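Local coordinates for core protein VP4 (Bluetongue virus, PDB 2JHP) that caps viral RNA as a multifunctional enzyme of the virus core, carrying methyltransferase domains that bind S-adenosyl-L-homocysteine, at residues 178-190 with 381-393. Numbering follows the deposited sequence.
With GUN (guanine), chain D; SAH (S-adenosyl-L-homocysteine), chain C.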
loop_
_atom_site.group_PDB
_atom_site.type_symbol
_atom_site.label_atom_id
_atom_site.label_comp_id
_atom_site.label_asym_id
_atom_site.label_seq_id
_atom_site.Cartn_x
_atom_site.Cartn_y
_atom_site.Cartn_z
ATOM N N LYS A 178 14.638 21.941 6.966
ATOM C CA LYS A 178 15.599 20.982 7.516
ATOM C C LYS A 178 15.278 20.418 8.902
ATOM O O LYS A 178 15.288 19.192 9.094
ATOM C CB LYS A 178 16.992 21.616 7.478
ATOM C CG LYS A 178 18.074 20.980 8.306
ATOM C CD LYS A 178 19.243 21.976 8.422
ATOM C CE LYS A 178 19.877 21.949 9.816
ATOM N NZ LYS A 178 20.745 23.123 10.118
ATOM N N LEU A 179 14.973 21.303 9.848
ATOM C CA LEU A 179 14.800 20.906 11.249
ATOM C C LEU A 179 13.462 20.240 11.618
ATOM O O LEU A 179 13.415 19.463 12.579
ATOM C CB LEU A 179 15.157 22.067 12.197
ATOM C CG LEU A 179 16.674 22.197 12.434
ATOM C CD1 LEU A 179 17.088 23.572 13.012
ATOM C CD2 LEU A 179 17.207 21.038 13.301
ATOM N N VAL A 180 12.390 20.530 10.876
ATOM C CA VAL A 180 11.151 19.751 11.034
ATOM C C VAL A 180 11.195 18.454 10.223
ATOM O O VAL A 180 10.590 17.449 10.601
ATOM C CB VAL A 180 9.803 20.569 10.814
ATOM C CG1 VAL A 180 10.051 21.993 10.370
ATOM C CG2 VAL A 180 8.836 19.847 9.876
ATOM N N SER A 181 11.926 18.490 9.117
ATOM C CA SER A 181 12.178 17.307 8.326
ATOM C C SER A 181 12.981 16.316 9.149
ATOM O O SER A 181 12.815 15.102 9.012
ATOM C CB SER A 181 12.939 17.673 7.057
ATOM O OG SER A 181 12.049 17.895 5.995
ATOM N N MET A 182 13.854 16.844 10.007
ATOM C CA MET A 182 14.665 15.997 10.883
ATOM C C MET A 182 13.751 15.115 11.741
ATOM O O MET A 182 13.826 13.890 11.656
ATOM C CB MET A 182 15.606 16.839 11.743
ATOM C CG MET A 182 16.609 16.068 12.513
ATOM S SD MET A 182 16.873 16.970 14.020
ATOM C CE MET A 182 18.448 16.344 14.504
ATOM N N LEU A 183 12.862 15.745 12.506
ATOM C CA LEU A 183 11.849 15.035 13.273
ATOM C C LEU A 183 10.998 14.118 12.397
ATOM O O LEU A 183 10.648 13.026 12.822
ATOM C CB LEU A 183 10.960 16.008 14.054
ATOM C CG LEU A 183 11.606 16.998 15.042
ATOM C CD1 LEU A 183 10.602 18.051 15.442
ATOM C CD2 LEU A 183 12.196 16.310 16.279
ATOM N N ASP A 184 10.700 14.544 11.172
ATOM C CA ASP A 184 9.882 13.748 10.254
ATOM C C ASP A 184 10.343 12.316 10.025
ATOM O O ASP A 184 9.514 11.402 10.028
ATOM C CB ASP A 184 9.758 14.428 8.900
ATOM C CG ASP A 184 8.661 15.437 8.861
ATOM O OD1 ASP A 184 7.847 15.470 9.804
ATOM O OD2 ASP A 184 8.620 16.207 7.877
ATOM N N TYR A 185 11.647 12.118 9.793
ATOM C CA TYR A 185 12.162 10.771 9.575
ATOM C C TYR A 185 12.626 10.031 10.840
ATOM O O TYR A 185 12.725 8.810 10.836
ATOM C CB TYR A 185 13.242 10.778 8.506
ATOM C CG TYR A 185 14.528 11.447 8.905
ATOM C CD1 TYR A 185 15.456 10.797 9.715
ATOM C CD2 TYR A 185 14.839 12.722 8.442
ATOM C CE1 TYR A 185 16.644 11.415 10.074
ATOM C CE2 TYR A 185 16.020 13.338 8.788
ATOM C CZ TYR A 185 16.921 12.679 9.603
ATOM O OH TYR A 185 18.109 13.286 9.945
ATOM N N ILE A 186 12.937 10.749 11.910
ATOM C CA ILE A 186 13.416 10.067 13.109
ATOM C C ILE A 186 12.278 9.662 14.049
ATOM O O ILE A 186 12.367 8.630 14.697
ATOM C CB ILE A 186 14.522 10.876 13.860
ATOM C CG1 ILE A 186 15.349 9.978 14.796
ATOM C CG2 ILE A 186 13.916 12.058 14.621
ATOM C CD1 ILE A 186 16.254 8.957 14.108
ATOM N N VAL A 187 11.218 10.467 14.127
ATOM C CA VAL A 187 10.096 10.174 15.031
ATOM C C VAL A 187 9.156 9.139 14.408
ATOM O O VAL A 187 8.519 9.406 13.389
ATOM C CB VAL A 187 9.292 11.447 15.411
ATOM C CG1 VAL A 187 8.105 11.100 16.335
ATOM C CG2 VAL A 187 10.191 12.500 16.060
ATOM N N TYR A 188 9.090 7.957 15.014
ATOM C CA TYR A 188 8.135 6.910 14.586
ATOM C C TYR A 188 7.607 6.007 15.720
ATOM O O TYR A 188 6.407 5.877 15.889
ATOM C CB TYR A 188 8.701 6.054 13.440
ATOM C CG TYR A 188 7.840 4.848 13.139
ATOM C CD1 TYR A 188 6.552 4.995 12.572
ATOM C CD2 TYR A 188 8.281 3.561 13.434
ATOM C CE1 TYR A 188 5.752 3.911 12.304
ATOM C CE2 TYR A 188 7.467 2.457 13.166
ATOM C CZ TYR A 188 6.207 2.657 12.601
ATOM O OH TYR A 188 5.396 1.581 12.321
ATOM N N SER A 189 8.515 5.375 16.459
ATOM C CA SER A 189 8.145 4.393 17.489
ATOM C C SER A 189 8.487 4.809 18.909
ATOM O O SER A 189 8.052 4.159 19.855
ATOM C CB SER A 189 8.736 2.994 17.195
ATOM O OG SER A 189 10.142 2.953 17.374
ATOM N N ALA A 190 9.257 5.885 19.058
ATOM C CA ALA A 190 9.626 6.392 20.384
ATOM C C ALA A 190 8.410 6.960 21.118
ATOM O O ALA A 190 7.680 7.777 20.555
ATOM C CB ALA A 190 10.706 7.444 20.266
ATOM N N PHE A 381 12.497 12.695 -1.406
ATOM C CA PHE A 381 12.751 11.271 -1.515
ATOM C C PHE A 381 13.871 10.796 -0.588
ATOM O O PHE A 381 13.883 9.638 -0.167
ATOM C CB PHE A 381 12.993 10.892 -2.972
ATOM C CG PHE A 381 11.811 11.175 -3.865
ATOM C CD1 PHE A 381 11.902 12.108 -4.896
ATOM C CD2 PHE A 381 10.596 10.510 -3.664
ATOM C CE1 PHE A 381 10.807 12.373 -5.723
ATOM C CE2 PHE A 381 9.499 10.766 -4.478
ATOM C CZ PHE A 381 9.609 11.703 -5.512
ATOM N N LEU A 382 14.802 11.685 -0.256
ATOM C CA LEU A 382 15.784 11.361 0.775
ATOM C C LEU A 382 15.052 11.136 2.099
ATOM O O LEU A 382 15.234 10.107 2.749
ATOM C CB LEU A 382 16.866 12.452 0.909
ATOM C CG LEU A 382 17.937 12.229 1.992
ATOM C CD1 LEU A 382 18.668 10.874 1.820
ATOM C CD2 LEU A 382 18.936 13.358 2.041
ATOM N N LYS A 383 14.201 12.087 2.475
ATOM C CA LYS A 383 13.431 11.961 3.701
ATOM C C LYS A 383 12.681 10.630 3.744
ATOM O O LYS A 383 12.793 9.899 4.714
ATOM C CB LYS A 383 12.471 13.132 3.879
ATOM C CG LYS A 383 12.002 13.296 5.306
ATOM C CD LYS A 383 11.337 14.629 5.539
ATOM C CE LYS A 383 9.947 14.675 4.953
ATOM N NZ LYS A 383 9.320 16.003 5.192
ATOM N N LYS A 384 11.949 10.312 2.682
ATOM C CA LYS A 384 11.237 9.038 2.584
ATOM C C LYS A 384 12.135 7.857 2.924
ATOM O O LYS A 384 11.832 7.079 3.833
ATOM C CB LYS A 384 10.626 8.859 1.184
ATOM C CG LYS A 384 9.554 7.771 1.083
ATOM C CD LYS A 384 8.749 7.909 -0.208
ATOM C CE LYS A 384 8.152 6.581 -0.681
ATOM N NZ LYS A 384 9.197 5.647 -1.215
ATOM N N ARG A 385 13.244 7.757 2.193
ATOM C CA ARG A 385 14.209 6.668 2.297
ATOM C C ARG A 385 14.892 6.536 3.660
ATOM O O ARG A 385 15.234 5.428 4.078
ATOM C CB ARG A 385 15.288 6.829 1.237
ATOM C CG ARG A 385 14.879 6.420 -0.151
ATOM C CD ARG A 385 16.133 6.122 -0.936
ATOM N NE ARG A 385 16.022 6.452 -2.354
ATOM C CZ ARG A 385 17.066 6.543 -3.171
ATOM N NH1 ARG A 385 18.294 6.333 -2.700
ATOM N NH2 ARG A 385 16.884 6.846 -4.450
ATOM N N LEU A 386 15.127 7.661 4.331
ATOM C CA LEU A 386 15.682 7.638 5.673
ATOM C C LEU A 386 14.636 7.016 6.610
ATOM O O LEU A 386 14.909 6.066 7.332
ATOM C CB LEU A 386 16.074 9.056 6.129
ATOM C CG LEU A 386 17.291 9.773 5.524
ATOM C CD1 LEU A 386 17.339 11.237 5.952
ATOM C CD2 LEU A 386 18.596 9.099 5.914
ATOM N N PHE A 387 13.434 7.566 6.570
ATOM C CA PHE A 387 12.309 7.074 7.331
ATOM C C PHE A 387 12.172 5.557 7.230
ATOM O O PHE A 387 12.135 4.870 8.250
ATOM C CB PHE A 387 11.025 7.752 6.827
ATOM C CG PHE A 387 9.835 7.536 7.710
ATOM C CD1 PHE A 387 9.887 7.860 9.055
ATOM C CD2 PHE A 387 8.646 7.044 7.183
ATOM C CE1 PHE A 387 8.793 7.677 9.867
ATOM C CE2 PHE A 387 7.527 6.873 7.986
ATOM C CZ PHE A 387 7.600 7.192 9.335
ATOM N N GLU A 388 12.108 5.051 5.995
ATOM C CA GLU A 388 11.917 3.625 5.730
ATOM C C GLU A 388 13.100 2.777 6.192
ATOM O O GLU A 388 12.936 1.629 6.620
ATOM C CB GLU A 388 11.691 3.391 4.242
ATOM C CG GLU A 388 10.373 3.972 3.698
ATOM C CD GLU A 388 10.328 4.063 2.170
ATOM O OE1 GLU A 388 11.391 3.925 1.516
ATOM O OE2 GLU A 388 9.218 4.272 1.621
ATOM N N HIS A 389 14.297 3.342 6.107
ATOM C CA HIS A 389 15.474 2.589 6.445
ATOM C C HIS A 389 15.636 2.455 7.949
ATOM O O HIS A 389 16.078 1.415 8.450
ATOM C CB HIS A 389 16.726 3.185 5.810
ATOM C CG HIS A 389 17.931 2.318 5.978
ATOM N ND1 HIS A 389 19.046 2.721 6.679
ATOM C CD2 HIS A 389 18.166 1.038 5.596
ATOM C CE1 HIS A 389 19.933 1.741 6.690
ATOM N NE2 HIS A 389 19.420 0.707 6.046
ATOM N N LEU A 390 15.280 3.508 8.666
ATOM C CA LEU A 390 15.424 3.514 10.106
ATOM C C LEU A 390 14.375 2.636 10.797
ATOM O O LEU A 390 14.678 1.981 11.804
ATOM C CB LEU A 390 15.401 4.946 10.651
ATOM C CG LEU A 390 16.590 5.846 10.254
ATOM C CD1 LEU A 390 16.444 7.232 10.834
ATOM C CD2 LEU A 390 17.956 5.264 10.650
ATOM N N HIS A 391 13.171 2.584 10.224
ATOM C CA HIS A 391 11.998 2.117 10.946
ATOM C C HIS A 391 11.345 0.845 10.402
ATOM O O HIS A 391 10.304 0.437 10.908
ATOM C CB HIS A 391 10.955 3.254 11.041
ATOM C CG HIS A 391 11.482 4.499 11.683
ATOM N ND1 HIS A 391 11.975 4.516 12.967
ATOM C CD2 HIS A 391 11.594 5.765 11.219
ATOM C CE1 HIS A 391 12.375 5.737 13.266
ATOM N NE2 HIS A 391 12.151 6.515 12.223
ATOM N N ILE A 392 11.936 0.237 9.377
ATOM C CA ILE A 392 11.423 -1.022 8.815
ATOM C C ILE A 392 12.476 -2.105 9.004
ATOM O O ILE A 392 13.660 -1.899 8.720
ATOM C CB ILE A 392 11.110 -0.898 7.299
ATOM C CG1 ILE A 392 9.857 -0.058 7.063
ATOM C CG2 ILE A 392 10.966 -2.270 6.638
ATOM C CD1 ILE A 392 9.722 0.487 5.643
ATOM N N VAL A 393 12.049 -3.262 9.490
ATOM C CA VAL A 393 12.952 -4.397 9.556
ATOM C C VAL A 393 13.160 -4.949 8.153
ATOM O O VAL A 393 12.214 -5.311 7.457
ATOM C CB VAL A 393 12.450 -5.509 10.506
ATOM C CG1 VAL A 393 13.555 -6.543 10.724
ATOM C CG2 VAL A 393 12.015 -4.909 11.837
HETATM N N9 GUN D . 7.411 10.198 3.386
HETATM C C8 GUN D . 6.133 9.808 3.355
HETATM N N7 GUN D . 5.633 9.821 4.592
HETATM C C5 GUN D . 6.592 10.225 5.416
HETATM C C6 GUN D . 6.628 10.422 6.794
HETATM O O6 GUN D . 5.628 10.212 7.483
HETATM N N1 GUN D . 7.827 10.871 7.373
HETATM C C2 GUN D . 8.943 11.092 6.530
HETATM N N2 GUN D . 10.084 11.505 7.048
HETATM N N3 GUN D . 8.874 10.895 5.200
HETATM C C4 GUN D . 7.728 10.470 4.642
HETATM N N SAH C . 16.889 22.860 17.601
HETATM C CA SAH C . 16.843 24.335 17.347
HETATM C CB SAH C . 18.129 24.855 16.697
HETATM C CG SAH C . 19.373 24.667 17.560
HETATM S SD SAH C . 20.000 26.250 18.158
HETATM C C SAH C . 15.624 24.693 16.503
HETATM O O SAH C . 15.101 23.865 15.756
HETATM O OXT SAH C . 15.129 25.819 16.564
HETATM C "C5'" SAH C . 21.184 25.503 19.295
HETATM C "C4'" SAH C . 20.716 25.722 20.721
HETATM O "O4'" SAH C . 21.452 24.927 21.614
HETATM C "C3'" SAH C . 20.892 27.153 21.199
HETATM O "O3'" SAH C . 19.619 27.746 21.234
HETATM C "C2'" SAH C . 21.496 27.040 22.590
HETATM O "O2'" SAH C . 20.720 27.725 23.544
HETATM C "C1'" SAH C . 21.412 25.557 22.875
HETATM N N9 SAH C . 22.473 24.984 23.716
HETATM C C8 SAH C . 23.810 25.281 23.738
HETATM N N7 SAH C . 24.406 24.474 24.648
HETATM C C5 SAH C . 23.474 23.664 25.192
HETATM C C6 SAH C . 23.532 22.661 26.155
HETATM N N6 SAH C . 24.689 22.347 26.728
HETATM N N1 SAH C . 22.374 21.994 26.517
HETATM C C2 SAH C . 21.172 22.317 25.928
HETATM N N3 SAH C . 21.126 23.311 24.968
HETATM C C4 SAH C . 22.254 23.972 24.611
#
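One of the protein's two guanine pockets sits where helix 178-186, beside the seven-stranded sheet that includes strand 192-196, meets helix 380-391, which leads into edge strand 393-394 of the other seven-stranded sheet. The segment axes approach to 8.6 Å at 34°, and Tyr185 contributes the largest share of the buried surface. Its CG stands between the backbone N and the carbonyl carbon (chi1 69°), which lays the ring against the partner helix: Leu386 CD1 sits over one face, in a CH-pi contact 3.8 Å from the ring centroid, and Met182 O over the opposite face. Leu390 CD1 closes the edge of the ring and also packs on Ile186 CD1.

Near the end of the first helix the carbonyls of Asp184 and Tyr185 are used by guanine and by His391 respectively. His391 NE2 donates to Tyr185 O at 2.7 Å, in the imidazole plane but with a bent N-H...O angle of 138°. Tyr188 CB makes a CH-pi contact over one face of that imidazole, 3.5 Å from its centroid; Leu390 CB lies over the other, while Arg350 bonds to ND1. Phe387 completes an aromatic cluster, its ring perpendicular to that of Tyr188.

One face of the Phe387 ring takes the ligand, with guanine N1 over its centre; Tyr185 O lies at its edge in the ring plane. Asp184 O accepts from both guanine N2 (3.0 Å) and N1, and Asn141 and Arg214 add further bonds. Lys383, bent at its third torsion, runs along the amino edge of guanine, CG 3.1 Å from N2, and carries NZ to Asp184 OD2 at 2.8 Å; Asp176 is its second carboxylate partner.

These salt bridges fix the lysine end while its aliphatic chain borders guanine. A single carbonyl reading both N1-H and the N2 amino group is consistent with selection of guanine; adenine, with no N1-H and no 2-amino group, could not make these two bonds.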